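Local coordinates for protein Polyphosphate:AMP phosphotransferase (Pseudomonas aeruginosa PAO1, PDB 3CZP) that uses inorganic polyphosphate as phosphate donor to convert AMP to ADP and, less efficiently, GMP to GDP, working as a homodimer, at residues 367-375 and 385-396. Numbering follows the deposited sequence.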
loop_
_atom_site.group_PDB
_atom_site.type_symbol
_atom_site.label_atom_id
_atom_site.label_comp_id
_atom_site.label_asym_id
_atom_site.label_seq_id
_atom_site.Cartn_x
_atom_site.Cartn_y
_atom_site.Cartn_z
ATOM N N TRP A 367 7.827 16.691 -1.895
ATOM C CA TRP A 367 8.908 16.239 -2.771
ATOM C C TRP A 367 10.002 17.262 -3.017
ATOM O O TRP A 367 11.039 16.925 -3.540
ATOM C CB TRP A 367 8.341 15.813 -4.125
ATOM C CG TRP A 367 7.284 16.715 -4.705
ATOM C CD1 TRP A 367 7.470 17.738 -5.613
ATOM C CD2 TRP A 367 5.861 16.653 -4.461
ATOM N NE1 TRP A 367 6.260 18.317 -5.925
ATOM C CE2 TRP A 367 5.261 17.686 -5.232
ATOM C CE3 TRP A 367 5.058 15.880 -3.616
ATOM C CZ2 TRP A 367 3.925 17.930 -5.226
ATOM C CZ3 TRP A 367 3.691 16.110 -3.611
ATOM C CH2 TRP A 367 3.127 17.129 -4.416
ATOM N N TYR A 368 9.738 18.516 -2.691
ATOM C CA TYR A 368 10.744 19.582 -2.712
ATOM C C TYR A 368 11.889 19.422 -1.716
ATOM O O TYR A 368 12.952 20.070 -1.870
ATOM C CB TYR A 368 10.074 20.958 -2.636
ATOM C CG TYR A 368 9.348 21.269 -3.921
ATOM C CD1 TYR A 368 10.045 21.691 -5.031
ATOM C CD2 TYR A 368 7.969 21.055 -4.053
ATOM C CE1 TYR A 368 9.404 21.956 -6.244
ATOM C CE2 TYR A 368 7.317 21.323 -5.279
ATOM C CZ TYR A 368 8.052 21.784 -6.367
ATOM O OH TYR A 368 7.468 22.048 -7.593
ATOM N N GLY A 369 11.706 18.536 -0.743
ATOM C CA GLY A 369 12.769 18.203 0.208
ATOM C C GLY A 369 14.090 17.858 -0.465
ATOM O O GLY A 369 15.139 18.245 0.009
ATOM N N ARG A 370 14.021 17.135 -1.584
ATOM C CA ARG A 370 15.199 16.760 -2.354
ATOM C C ARG A 370 16.071 17.958 -2.752
ATOM O O ARG A 370 17.326 17.888 -2.658
ATOM C CB ARG A 370 14.847 15.932 -3.607
ATOM C CG ARG A 370 16.101 15.630 -4.417
ATOM C CD ARG A 370 16.086 14.313 -5.122
ATOM N NE ARG A 370 16.318 13.208 -4.183
ATOM C CZ ARG A 370 16.395 11.945 -4.574
ATOM N NH1 ARG A 370 16.249 11.624 -5.863
ATOM N NH2 ARG A 370 16.573 11.003 -3.672
ATOM N N VAL A 371 15.420 19.057 -3.174
ATOM C CA VAL A 371 16.138 20.271 -3.614
ATOM C C VAL A 371 16.243 21.340 -2.518
ATOM O O VAL A 371 16.746 22.432 -2.750
ATOM C CB VAL A 371 15.500 20.886 -4.864
ATOM C CG1 VAL A 371 15.470 19.828 -5.978
ATOM C CG2 VAL A 371 14.114 21.473 -4.517
ATOM N N LEU A 372 15.796 20.987 -1.313
ATOM C CA LEU A 372 15.956 21.837 -0.141
ATOM C C LEU A 372 16.829 21.104 0.856
ATOM O O LEU A 372 18.038 21.060 0.679
ATOM C CB LEU A 372 14.585 22.237 0.412
ATOM C CG LEU A 372 13.705 23.145 -0.481
ATOM C CD1 LEU A 372 12.315 23.233 0.191
ATOM C CD2 LEU A 372 14.313 24.568 -0.771
ATOM N N VAL A 373 16.261 20.492 1.892
ATOM C CA VAL A 373 17.099 19.810 2.914
ATOM C C VAL A 373 18.111 18.738 2.434
ATOM O O VAL A 373 19.196 18.642 2.982
ATOM C CB VAL A 373 16.221 19.231 4.074
ATOM C CG1 VAL A 373 15.186 18.190 3.560
ATOM C CG2 VAL A 373 17.105 18.680 5.196
ATOM N N GLU A 374 17.776 17.923 1.431
ATOM C CA GLU A 374 18.725 16.927 0.942
ATOM C C GLU A 374 19.940 17.575 0.282
ATOM O O GLU A 374 21.047 17.117 0.480
ATOM C CB GLU A 374 18.071 15.960 -0.046
ATOM C CG GLU A 374 16.958 15.121 0.567
ATOM C CD GLU A 374 16.437 13.984 -0.345
ATOM O OE1 GLU A 374 16.957 13.725 -1.442
ATOM O OE2 GLU A 374 15.485 13.330 0.080
ATOM N N ARG A 375 19.700 18.596 -0.540
ATOM C CA ARG A 375 20.743 19.342 -1.215
ATOM C C ARG A 375 21.718 19.913 -0.192
ATOM O O ARG A 375 22.931 19.688 -0.249
ATOM C CB ARG A 375 20.109 20.495 -2.024
ATOM C CG ARG A 375 21.107 21.562 -2.475
ATOM C CD ARG A 375 20.449 22.566 -3.478
ATOM N NE ARG A 375 21.179 23.857 -3.547
ATOM C CZ ARG A 375 21.030 24.771 -4.521
ATOM N NH1 ARG A 375 20.220 24.551 -5.548
ATOM N NH2 ARG A 375 21.724 25.904 -4.495
ATOM N N TRP A 385 19.922 15.928 -6.981
ATOM C CA TRP A 385 19.038 17.100 -6.876
ATOM C C TRP A 385 18.958 17.918 -8.180
ATOM O O TRP A 385 17.915 18.485 -8.442
ATOM C CB TRP A 385 19.231 17.934 -5.595
ATOM C CG TRP A 385 20.577 18.577 -5.382
ATOM C CD1 TRP A 385 21.553 18.092 -4.609
ATOM C CD2 TRP A 385 21.054 19.813 -5.915
ATOM N NE1 TRP A 385 22.636 18.918 -4.627
ATOM C CE2 TRP A 385 22.362 19.988 -5.437
ATOM C CE3 TRP A 385 20.522 20.774 -6.783
ATOM C CZ2 TRP A 385 23.146 21.103 -5.762
ATOM C CZ3 TRP A 385 21.289 21.885 -7.111
ATOM C CH2 TRP A 385 22.597 22.048 -6.596
ATOM N N LEU A 386 20.002 17.929 -9.032
ATOM C CA LEU A 386 19.968 18.731 -10.268
ATOM C C LEU A 386 18.939 18.211 -11.251
ATOM O O LEU A 386 18.281 18.987 -11.981
ATOM C CB LEU A 386 21.340 18.739 -10.961
ATOM C CG LEU A 386 22.351 19.705 -10.360
ATOM C CD1 LEU A 386 23.770 19.362 -10.821
ATOM C CD2 LEU A 386 21.967 21.130 -10.716
ATOM N N ARG A 387 18.808 16.889 -11.276
ATOM C CA ARG A 387 17.807 16.241 -12.126
ATOM C C ARG A 387 16.414 16.282 -11.521
ATOM O O ARG A 387 15.439 16.099 -12.233
ATOM C CB ARG A 387 18.222 14.812 -12.483
ATOM C CG ARG A 387 18.341 13.822 -11.333
ATOM C CD ARG A 387 18.784 12.445 -11.791
ATOM N NE ARG A 387 19.034 11.618 -10.612
ATOM C CZ ARG A 387 18.139 10.870 -9.966
ATOM N NH1 ARG A 387 16.886 10.815 -10.352
ATOM N NH2 ARG A 387 18.513 10.196 -8.886
ATOM N N ALA A 388 16.314 16.545 -10.223
ATOM C CA ALA A 388 15.014 16.581 -9.509
ATOM C C ALA A 388 14.025 17.670 -9.973
ATOM O O ALA A 388 12.814 17.448 -9.955
ATOM C CB ALA A 388 15.202 16.679 -7.997
ATOM N N TYR A 389 14.548 18.825 -10.370
ATOM C CA TYR A 389 13.710 19.928 -10.823
ATOM C C TYR A 389 12.847 19.507 -12.006
ATOM O O TYR A 389 11.631 19.701 -12.004
ATOM C CB TYR A 389 14.571 21.134 -11.204
ATOM C CG TYR A 389 15.440 21.647 -10.077
ATOM C CD1 TYR A 389 14.880 22.286 -8.979
ATOM C CD2 TYR A 389 16.819 21.493 -10.113
ATOM C CE1 TYR A 389 15.670 22.756 -7.947
ATOM C CE2 TYR A 389 17.617 21.961 -9.086
ATOM C CZ TYR A 389 17.038 22.591 -8.007
ATOM O OH TYR A 389 17.829 23.057 -6.982
ATOM N N GLY A 390 13.486 18.928 -13.018
ATOM C CA GLY A 390 12.772 18.458 -14.231
ATOM C C GLY A 390 11.824 17.333 -13.951
ATOM O O GLY A 390 10.712 17.287 -14.456
ATOM N N GLU A 391 12.304 16.377 -13.176
ATOM C CA GLU A 391 11.458 15.313 -12.600
ATOM C C GLU A 391 10.206 15.838 -11.861
ATOM O O GLU A 391 9.096 15.325 -12.036
ATOM C CB GLU A 391 12.323 14.455 -11.664
ATOM C CG GLU A 391 13.266 13.601 -12.433
ATOM C CD GLU A 391 14.275 12.852 -11.618
ATOM O OE1 GLU A 391 14.381 13.052 -10.385
ATOM O OE2 GLU A 391 14.938 12.014 -12.266
ATOM N N ILE A 392 10.396 16.853 -11.025
ATOM C CA ILE A 392 9.287 17.424 -10.264
ATOM C C ILE A 392 8.255 18.050 -11.198
ATOM O O ILE A 392 7.050 17.866 -11.028
ATOM C CB ILE A 392 9.776 18.487 -9.264
ATOM C CG1 ILE A 392 10.445 17.819 -8.062
ATOM C CG2 ILE A 392 8.620 19.368 -8.816
ATOM C CD1 ILE A 392 11.209 18.780 -7.176
ATOM N N ASN A 393 8.748 18.790 -12.184
ATOM C CA ASN A 393 7.917 19.442 -13.166
ATOM C C ASN A 393 7.146 18.461 -13.989
ATOM O O ASN A 393 5.922 18.673 -14.247
ATOM C CB ASN A 393 8.768 20.365 -14.063
ATOM C CG ASN A 393 9.216 21.621 -13.369
ATOM O OD1 ASN A 393 8.600 22.086 -12.397
ATOM N ND2 ASN A 393 10.299 22.209 -13.887
ATOM N N ASP A 394 7.806 17.340 -14.340
ATOM C CA ASP A 394 7.113 16.297 -15.118
ATOM C C ASP A 394 5.991 15.676 -14.251
ATOM O O ASP A 394 4.885 15.480 -14.705
ATOM C CB ASP A 394 8.032 15.177 -15.645
ATOM C CG ASP A 394 9.122 15.665 -16.651
ATOM O OD1 ASP A 394 9.019 16.762 -17.302
ATOM O OD2 ASP A 394 10.118 14.901 -16.789
ATOM N N PHE A 395 6.310 15.388 -12.998
ATOM C CA PHE A 395 5.331 14.928 -11.990
ATOM C C PHE A 395 4.120 15.835 -11.867
ATOM O O PHE A 395 2.977 15.413 -11.990
ATOM C CB PHE A 395 6.084 14.837 -10.648
ATOM C CG PHE A 395 5.256 14.418 -9.448
ATOM C CD1 PHE A 395 4.297 13.433 -9.536
ATOM C CD2 PHE A 395 5.450 15.036 -8.231
ATOM C CE1 PHE A 395 3.557 13.016 -8.389
ATOM C CE2 PHE A 395 4.679 14.635 -7.096
ATOM C CZ PHE A 395 3.763 13.623 -7.177
ATOM N N GLU A 396 4.383 17.116 -11.667
ATOM C CA GLU A 396 3.333 18.111 -11.493
ATOM C C GLU A 396 2.494 18.298 -12.726
ATOM O O GLU A 396 1.301 18.564 -12.627
ATOM C CB GLU A 396 3.908 19.447 -11.009
ATOM C CG GLU A 396 4.364 19.309 -9.553
ATOM C CD GLU A 396 5.015 20.552 -8.987
ATOM O OE1 GLU A 396 5.070 21.594 -9.680
ATOM O OE2 GLU A 396 5.484 20.444 -7.838
HETATM O O HOH W 1 16.292 13.310 -8.157
HETATM O O HOH W 2 16.546 24.177 -4.816
HETATM O O HOH W 3 24.570 18.993 -2.413
#
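V371 and W385 bring the backbones together where helix 370-375 runs nearly antiparallel to helix 385-396, the short axes 9.6 Å apart at 157°. Burying two polar aromatic groups against a helix calls for an acceptor, and E396 is a clear case: its OE2 takes Y368 OH at 2.6 Å and W367 NE1 at 3.0 Å. The indole N-H, almost straight at 168°, points in its own ring plane at the anti lone pair, whereas the tyrosine hydroxyl arrives on the syn side, tilted out of the carboxylate plane. OE1 forms a salt bridge with K408, which also reaches Y368 OH and probably favours the charged carboxylate. F395 turns its edge onto the W367 face, F395 CE2 lying 3.5 Å from W367 CD2; I392 CG2 touches W367 CD1 at the indole edge and packs against Y368 CZ.

At the other end R375 lays an extended chain over W385: CD sits above the centre of the six-membered ring, and the guanidinium lies over the same face, its plane 27° from the ring's, an off-centre cation-pi stack. NH1 gives Y389 OH a weak bond and salt-bridges D455. Between these ends, V371 CG1 lies over the Y389 ring.

The helices form the crossover from strand 360-364 to 404-412, neighbours of central strand 300-307 in the P-loop kinase-like 2-3-1-4-5 sheet; E145, just beyond helix 125-144, salt-bridges both R370 and R387.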